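Local coordinates for glideosome-associated protein 50 (Plasmodium falciparum 3D7, PDB 3TGH), which forms part of the glideosome, the complex for parasite gliding and host-cell invasion, and may help assemble it and hold it at the inner membrane complex, at residues Gly51-Trp57 against Ala91-Lys95; Trp127-Phe131 against Gln182-Ala186; Lys187-Ile193 against Asp223-Leu228. All blocks are in the same frame, centred on the assembly; numbering follows the deposited sequence.

Contact 1 (Gly51-Trp57 against Ala91-Lys95); sequences GLNDPAW and AQLLK. With SO4 (sulfate ion), chain B.
Lys95 lies along one face of the Trp57 indole, and almost every atom of its side chain has a task there. CB starts close to CH2 at the six-membered end of the ring. CG comes nearer still, 3.6 Å from Trp57 CZ2, while the CD2 methyl of Leu52 packs against the same Lys95 carbon. The bend at chi2 (-101°) then turns the chain along the indole instead of off it, carrying CD over the CE2-CZ2 bond. CE ends over the five-membered ring, 3.7 Å from its centroid and only 8° off the normal, a CH-pi contact. It also lies 3.3 Å from Leu52 O. NZ follows at 4.2 Å from the same centroid, completing a cation-pi pair. A long, flexible lysine suits this place: its methylenes cover an apolar ring and its ammonium group still meets pi electrons.

The indole is held from its edge as well. NE1 donates to Gly51 O at 2.9 Å, with the acceptor almost in the ring plane, which limits rotation of the ring and ties the two ends of the 51-57 loop together. Ala91, whose small methyl allows close approach, sets CB 3.6 Å from Gly51 C. Gln92 brings the aliphatic CG to the indole, while its amide is engaged by Asn44 and Asp84. On the far side of the turn, Leu52 N and Asn53 ND2 bind a sulfate that probably came from the crystallisation liquor.

The segment opens with a type I beta turn from Gly51 to Asp54 and leads into a helix, with Asp54 OD1 accepting a capping bond from Ala56 N. Loop and helix 89-97 thus pack together within the calcineurin-like phosphoesterase fold, away from the annotated metal sites.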
# COMPACT_ATOMS: atom_id res chain seq x y z
N GLY A 51 -6.30 13.35 -17.04
CA GLY A 51 -6.02 12.48 -18.17
C GLY A 51 -4.57 12.05 -18.21
O GLY A 51 -3.79 12.36 -17.30
N LEU A 52 -4.21 11.34 -19.27
CA LEU A 52 -2.85 10.81 -19.45
C LEU A 52 -1.79 11.90 -19.58
O LEU A 52 -0.65 11.71 -19.17
CB LEU A 52 -2.81 9.93 -20.71
CG LEU A 52 -3.48 8.56 -20.64
CD1 LEU A 52 -3.60 7.98 -22.05
CD2 LEU A 52 -2.68 7.64 -19.73
N ASN A 53 -2.18 13.03 -20.16
CA ASN A 53 -1.25 14.13 -20.41
C ASN A 53 -1.44 15.34 -19.49
O ASN A 53 -0.93 16.42 -19.77
CB ASN A 53 -1.35 14.52 -21.89
CG ASN A 53 -0.97 13.38 -22.80
OD1 ASN A 53 0.16 12.91 -22.76
ND2 ASN A 53 -1.91 12.91 -23.60
N ASP A 54 -2.17 15.15 -18.39
CA ASP A 54 -2.28 16.16 -17.34
C ASP A 54 -0.86 16.55 -16.90
O ASP A 54 -0.06 15.68 -16.58
CB ASP A 54 -3.08 15.58 -16.15
CG ASP A 54 -3.46 16.63 -15.11
OD1 ASP A 54 -2.77 17.65 -14.97
OD2 ASP A 54 -4.48 16.41 -14.40
N PRO A 55 -0.54 17.87 -16.91
CA PRO A 55 0.74 18.34 -16.37
C PRO A 55 1.05 17.84 -14.96
O PRO A 55 2.23 17.75 -14.58
CB PRO A 55 0.57 19.86 -16.36
CG PRO A 55 -0.38 20.14 -17.46
CD PRO A 55 -1.32 18.96 -17.52
N ALA A 56 0.01 17.50 -14.19
CA ALA A 56 0.18 16.99 -12.83
C ALA A 56 1.07 15.75 -12.74
O ALA A 56 1.77 15.57 -11.74
CB ALA A 56 -1.18 16.73 -12.19
N TRP A 57 1.07 14.90 -13.76
CA TRP A 57 1.98 13.73 -13.77
C TRP A 57 3.44 14.18 -13.64
O TRP A 57 4.20 13.63 -12.85
CB TRP A 57 1.81 12.89 -15.03
CG TRP A 57 0.54 12.11 -15.11
CD1 TRP A 57 -0.55 12.39 -15.89
CD2 TRP A 57 0.22 10.90 -14.41
NE1 TRP A 57 -1.52 11.45 -15.72
CE2 TRP A 57 -1.08 10.51 -14.82
CE3 TRP A 57 0.90 10.11 -13.48
CZ2 TRP A 57 -1.71 9.37 -14.31
CZ3 TRP A 57 0.28 8.97 -12.99
CH2 TRP A 57 -1.01 8.60 -13.42
N ALA A 91 -7.24 6.93 -16.57
CA ALA A 91 -5.92 7.39 -16.95
C ALA A 91 -4.82 6.83 -16.06
O ALA A 91 -3.74 6.50 -16.54
CB ALA A 91 -5.87 8.93 -16.97
N GLN A 92 -5.09 6.72 -14.75
CA GLN A 92 -4.10 6.16 -13.84
C GLN A 92 -3.90 4.67 -14.07
O GLN A 92 -2.80 4.16 -13.91
CB GLN A 92 -4.51 6.42 -12.39
CG GLN A 92 -4.58 7.88 -12.06
CD GLN A 92 -4.54 8.15 -10.57
OE1 GLN A 92 -3.75 7.55 -9.83
NE2 GLN A 92 -5.38 9.08 -10.12
N LEU A 93 -4.98 3.98 -14.45
CA LEU A 93 -4.92 2.57 -14.83
C LEU A 93 -4.09 2.37 -16.11
O LEU A 93 -3.22 1.48 -16.18
CB LEU A 93 -6.34 2.03 -15.00
CG LEU A 93 -6.49 0.56 -15.38
CD1 LEU A 93 -6.10 -0.33 -14.22
CD2 LEU A 93 -7.92 0.26 -15.84
N LEU A 94 -4.34 3.20 -17.12
CA LEU A 94 -3.62 3.06 -18.39
C LEU A 94 -2.13 3.35 -18.22
O LEU A 94 -1.29 2.68 -18.84
CB LEU A 94 -4.24 3.96 -19.46
CG LEU A 94 -5.63 3.54 -19.93
CD1 LEU A 94 -6.22 4.61 -20.84
CD2 LEU A 94 -5.61 2.17 -20.62
N LYS A 95 -1.79 4.32 -17.38
CA LYS A 95 -0.39 4.55 -17.02
C LYS A 95 0.18 3.33 -16.30
O LYS A 95 1.36 3.01 -16.45
CB LYS A 95 -0.27 5.77 -16.10
CG LYS A 95 -0.39 7.09 -16.82
CD LYS A 95 0.95 7.75 -17.05
CE LYS A 95 0.78 9.08 -17.76
NZ LYS A 95 2.08 9.76 -17.99
S SO4 B . -5.43 13.49 -22.33
O1 SO4 B . -4.40 13.44 -23.37
O2 SO4 B . -6.70 13.83 -22.95
O3 SO4 B . -5.54 12.18 -21.69
O4 SO4 B . -5.07 14.49 -21.34

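Contact 2 (Trp127-Phe131 against Gln182-Ala186); sequences WYHYF and QLSVA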
# COMPACT_ATOMS: atom_id res chain seq x y z
N TRP A 127 -7.31 -3.58 -8.36
CA TRP A 127 -6.86 -4.52 -7.34
C TRP A 127 -5.98 -5.58 -8.03
O TRP A 127 -6.23 -5.94 -9.19
CB TRP A 127 -8.03 -5.19 -6.62
CG TRP A 127 -8.90 -6.05 -7.50
CD1 TRP A 127 -8.82 -7.40 -7.66
CD2 TRP A 127 -9.96 -5.60 -8.34
NE1 TRP A 127 -9.79 -7.82 -8.55
CE2 TRP A 127 -10.49 -6.73 -8.99
CE3 TRP A 127 -10.52 -4.34 -8.60
CZ2 TRP A 127 -11.55 -6.64 -9.90
CZ3 TRP A 127 -11.56 -4.25 -9.50
CH2 TRP A 127 -12.07 -5.39 -10.14
N TYR A 128 -4.96 -6.05 -7.32
CA TYR A 128 -3.99 -6.99 -7.89
C TYR A 128 -3.08 -7.56 -6.79
O TYR A 128 -3.31 -7.33 -5.60
CB TYR A 128 -3.17 -6.32 -9.02
CG TYR A 128 -2.31 -5.14 -8.58
CD1 TYR A 128 -2.85 -3.87 -8.43
CD2 TYR A 128 -0.93 -5.30 -8.35
CE1 TYR A 128 -2.09 -2.80 -8.03
CE2 TYR A 128 -0.14 -4.22 -7.96
CZ TYR A 128 -0.74 -2.97 -7.78
OH TYR A 128 0.03 -1.90 -7.39
N HIS A 129 -2.08 -8.33 -7.19
CA HIS A 129 -1.14 -8.92 -6.22
C HIS A 129 0.25 -8.97 -6.81
O HIS A 129 0.42 -8.89 -8.03
CB HIS A 129 -1.58 -10.34 -5.85
CG HIS A 129 -1.88 -11.20 -7.03
ND1 HIS A 129 -3.16 -11.37 -7.52
CD2 HIS A 129 -1.06 -11.87 -7.88
CE1 HIS A 129 -3.12 -12.16 -8.58
NE2 HIS A 129 -1.86 -12.47 -8.82
N TYR A 130 1.23 -9.11 -5.92
CA TYR A 130 2.63 -9.25 -6.27
C TYR A 130 3.24 -10.23 -5.27
O TYR A 130 3.27 -9.97 -4.07
CB TYR A 130 3.33 -7.89 -6.21
CG TYR A 130 4.84 -7.93 -6.32
CD1 TYR A 130 5.46 -8.42 -7.46
CD2 TYR A 130 5.64 -7.43 -5.29
CE1 TYR A 130 6.85 -8.45 -7.56
CE2 TYR A 130 7.03 -7.45 -5.38
CZ TYR A 130 7.63 -7.96 -6.52
OH TYR A 130 9.00 -7.98 -6.62
N PHE A 131 3.68 -11.37 -5.77
CA PHE A 131 4.30 -12.39 -4.93
C PHE A 131 5.78 -12.38 -5.23
O PHE A 131 6.18 -12.37 -6.39
CB PHE A 131 3.73 -13.77 -5.26
CG PHE A 131 2.41 -14.06 -4.62
CD1 PHE A 131 1.26 -13.39 -5.02
CD2 PHE A 131 2.30 -15.02 -3.62
CE1 PHE A 131 0.03 -13.66 -4.43
CE2 PHE A 131 1.07 -15.30 -3.03
CZ PHE A 131 -0.06 -14.62 -3.44
N GLN A 182 -6.86 -14.56 -3.60
CA GLN A 182 -5.49 -14.15 -3.27
C GLN A 182 -5.09 -14.56 -1.85
O GLN A 182 -3.99 -15.07 -1.64
CB GLN A 182 -5.34 -12.63 -3.43
CG GLN A 182 -5.45 -12.14 -4.86
CD GLN A 182 -5.74 -10.65 -4.95
OE1 GLN A 182 -6.34 -10.06 -4.05
NE2 GLN A 182 -5.32 -10.03 -6.05
N LEU A 183 -5.96 -14.34 -0.88
CA LEU A 183 -5.65 -14.67 0.51
C LEU A 183 -5.57 -16.18 0.71
O LEU A 183 -4.72 -16.67 1.46
CB LEU A 183 -6.67 -14.04 1.46
CG LEU A 183 -6.60 -12.52 1.57
CD1 LEU A 183 -7.88 -11.98 2.25
CD2 LEU A 183 -5.36 -12.06 2.32
N SER A 184 -6.45 -16.92 0.04
CA SER A 184 -6.44 -18.38 0.08
C SER A 184 -5.12 -18.98 -0.41
O SER A 184 -4.63 -19.96 0.15
CB SER A 184 -7.59 -18.95 -0.75
OG SER A 184 -7.65 -20.35 -0.62
N VAL A 185 -4.56 -18.38 -1.46
CA VAL A 185 -3.26 -18.81 -1.98
C VAL A 185 -2.13 -18.37 -1.04
O VAL A 185 -1.26 -19.17 -0.70
CB VAL A 185 -3.01 -18.28 -3.40
CG1 VAL A 185 -1.57 -18.55 -3.85
CG2 VAL A 185 -4.00 -18.89 -4.38
N ALA A 186 -2.16 -17.12 -0.60
CA ALA A 186 -1.13 -16.58 0.28
C ALA A 186 -0.97 -17.41 1.55
O ALA A 186 0.15 -17.63 2.01
CB ALA A 186 -1.42 -15.11 0.63
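His129 and Gln182 join strand 128-131 to the helix through one side-chain hydrogen bond. The imidazole is placed by a chi1 of 50°, which sets CG between the backbone N and the carbonyl carbon and presents ND1 to the helix. Gln182 reaches across with a chain extended beyond CG, and its NE2 donates to His129 ND1 at 2.9 Å. The donor lies in the imidazole plane, yet the amide and imidazole planes stand 89° apart. The bond is consistent with ND1 being the unprotonated nitrogen. Glutamine suits the task, being long enough to span the gap and able to donate without a charge.

Two residues along the strand, Phe131 turns its ring edge to the backbone of Ala186, one helical turn after Gln182, with CE2 4.2 Å from Ala186 CA. Its CZ meets Val185 CG1 at 4.2 Å, an oblique apolar contact; the small Ala186 leaves room for the ring.

The strand and helix segments run nearly parallel, 15° apart, with axes 10.8 Å from each other. Strand 128-136 forms one border of its sheet, with strand 148-156 beside it; helix 169-189 packs on both, Gln182 touching Ile155 and Ala186 touching Ala153.

Contact 3 (Lys187-Ile193 against Asp223-Leu228); sequences KKIADFI and DAEVDL
Asp227 meets Ile193, and Lys187 meets Asp223, through one decisive torsion each. In Asp227, chi1 of -64° sets CG anti to the carbonyl carbon, and OD2 comes to the backbone N of Ile193. In Lys187 the chain runs out extended at chi2 and then bends at chi3 (74°), bringing NZ round to Asp223. The contact lies in the alpha/beta layering of the calcineurin-like phosphoesterase fold: helix 169-189 leads into strand 192-196, and helix 218-223 leads into the parallel neighbour, strand 228-231.

Two bonds join Asp227 to Ile193 in opposite senses. Ile193 N donates to Asp227 OD2 at 2.9 Å through the anti lone pair, and Asp227 N returns a bond of 2.9 Å to Ile193 O. Aspartate suits the place because its short side chain brings an acceptor beside its own backbone N-H, so one residue grips both polar groups of another. Its other oxygen, OD1, forms a salt bridge with Lys307, which would probably stabilise the buried negative charge.

Before this, Glu225 takes a positive phi and closes helix 218-223 with a Schellman motif. Its two sequence neighbours both meet Ile193: Ile193 CG2 packs on Val226 CG2 at 3.8 Å, the two branched side chains crossing at about a right angle, while Ile193 CD1 lies 3.4 Å from the carbonyl oxygen Ala224 O. Ala224 is small enough for the lysine methylenes to lie against it, with Lys187 CG a tight 3.5 Å from Ala224 CA. The lysine thus serves twice, its stem covering an apolar surface and its tip meeting a carboxylate near the surface. That tip makes a salt bridge, Lys187 NZ lying 2.9 Å from Asp223 OD2 on the syn side, 30° out of the carboxylate plane.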
# COMPACT_ATOMS: atom_id res chain seq x y z
N LYS A 187 -2.10 -17.87 2.09
CA LYS A 187 -2.11 -18.78 3.26
C LYS A 187 -1.26 -20.02 3.07
O LYS A 187 -0.68 -20.54 4.02
CB LYS A 187 -3.55 -19.25 3.56
CG LYS A 187 -4.38 -18.26 4.31
CD LYS A 187 -5.86 -18.60 4.23
CE LYS A 187 -6.22 -19.79 5.09
NZ LYS A 187 -7.69 -20.02 5.09
N LYS A 188 -1.23 -20.52 1.84
CA LYS A 188 -0.55 -21.77 1.53
C LYS A 188 0.92 -21.59 1.15
O LYS A 188 1.71 -22.52 1.30
CB LYS A 188 -1.28 -22.48 0.38
CG LYS A 188 -2.71 -22.90 0.70
CD LYS A 188 -2.75 -24.11 1.63
CE LYS A 188 -4.03 -24.90 1.46
NZ LYS A 188 -4.01 -26.16 2.26
N ILE A 189 1.31 -20.41 0.67
CA ILE A 189 2.67 -20.24 0.12
C ILE A 189 3.49 -19.05 0.61
O ILE A 189 4.68 -18.95 0.30
CB ILE A 189 2.66 -20.24 -1.44
CG1 ILE A 189 2.00 -18.98 -2.00
CG2 ILE A 189 1.96 -21.50 -1.96
CD1 ILE A 189 2.00 -18.93 -3.52
N ALA A 190 2.89 -18.15 1.40
CA ALA A 190 3.59 -16.94 1.83
C ALA A 190 3.91 -16.92 3.32
O ALA A 190 3.03 -17.14 4.17
CB ALA A 190 2.77 -15.71 1.45
N ASP A 191 5.17 -16.63 3.64
CA ASP A 191 5.62 -16.48 5.03
C ASP A 191 5.22 -15.12 5.58
O ASP A 191 5.04 -14.96 6.80
CB ASP A 191 7.13 -16.67 5.10
CG ASP A 191 7.57 -18.00 4.52
OD1 ASP A 191 7.44 -19.03 5.21
OD2 ASP A 191 8.02 -18.01 3.35
N PHE A 192 5.09 -14.15 4.68
CA PHE A 192 4.64 -12.80 5.00
C PHE A 192 3.49 -12.41 4.06
O PHE A 192 3.56 -12.66 2.86
CB PHE A 192 5.76 -11.79 4.80
CG PHE A 192 6.97 -12.02 5.66
CD1 PHE A 192 8.12 -12.60 5.14
CD2 PHE A 192 6.97 -11.62 6.99
CE1 PHE A 192 9.24 -12.79 5.95
CE2 PHE A 192 8.08 -11.82 7.80
CZ PHE A 192 9.22 -12.40 7.27
N ILE A 193 2.45 -11.80 4.61
CA ILE A 193 1.34 -11.28 3.79
C ILE A 193 1.08 -9.84 4.19
O ILE A 193 0.84 -9.54 5.37
CB ILE A 193 0.04 -12.11 3.96
CG1 ILE A 193 0.31 -13.60 3.73
CG2 ILE A 193 -1.03 -11.63 2.99
CD1 ILE A 193 -0.86 -14.49 4.08
N ASP A 223 -8.34 -14.57 9.10
CA ASP A 223 -8.37 -15.97 8.67
C ASP A 223 -7.09 -16.35 7.93
O ASP A 223 -6.60 -17.48 8.08
CB ASP A 223 -9.58 -16.24 7.77
CG ASP A 223 -9.55 -17.62 7.14
OD1 ASP A 223 -9.83 -18.61 7.85
OD2 ASP A 223 -9.23 -17.72 5.93
N ALA A 224 -6.54 -15.42 7.16
CA ALA A 224 -5.30 -15.65 6.41
C ALA A 224 -4.01 -15.30 7.18
O ALA A 224 -2.92 -15.44 6.64
CB ALA A 224 -5.34 -14.88 5.08
N GLU A 225 -4.14 -14.87 8.43
CA GLU A 225 -2.99 -14.51 9.27
C GLU A 225 -2.12 -13.43 8.64
O GLU A 225 -0.88 -13.51 8.66
CB GLU A 225 -2.16 -15.74 9.62
CG GLU A 225 -2.93 -16.84 10.34
CD GLU A 225 -2.01 -17.86 10.98
OE1 GLU A 225 -1.33 -17.50 11.97
OE2 GLU A 225 -1.95 -19.00 10.49
N VAL A 226 -2.77 -12.42 8.08
CA VAL A 226 -2.10 -11.28 7.48
C VAL A 226 -1.25 -10.56 8.53
O VAL A 226 -1.66 -10.41 9.68
CB VAL A 226 -3.13 -10.33 6.84
CG1 VAL A 226 -2.53 -8.96 6.54
CG2 VAL A 226 -3.71 -10.98 5.58
N ASP A 227 -0.07 -10.11 8.11
CA ASP A 227 0.87 -9.45 9.01
C ASP A 227 0.58 -7.96 9.15
O ASP A 227 0.46 -7.44 10.27
CB ASP A 227 2.30 -9.66 8.51
CG ASP A 227 2.72 -11.11 8.55
OD1 ASP A 227 2.88 -11.66 9.66
OD2 ASP A 227 2.87 -11.72 7.46
N LEU A 228 0.46 -7.27 8.01
CA LEU A 228 0.27 -5.82 7.95
C LEU A 228 -0.87 -5.46 7.00
O LEU A 228 -0.93 -5.97 5.88
CB LEU A 228 1.51 -5.14 7.40
CG LEU A 228 2.65 -4.63 8.27
CD1 LEU A 228 3.17 -5.69 9.21
CD2 LEU A 228 3.74 -4.11 7.35
O HOH W 1 4.65 -13.69 9.35

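How the contacts relate
Contacts 2 and 3 form one continuous packed region, with centres 10 Å apart. Both draw on helix 169-189 and reach the same mixed sheet, and they touch directly: Ala186 CB lies 3.6 Å from Ile193 CD1, Phe131 CE2 3.8 Å from Ile189 CD1 and Leu183 CD2 3.8 Å from Val226 CG2. Contact 1 stands apart, its centre about 26 Å from that of contact 2 and about 34 Å from that of contact 3, which lies across the chain's centre. All three are away from the annotated metal-binding residues His172 and His233, although His172 belongs to the same helix 169-189. Only contact 1 includes a sulfate.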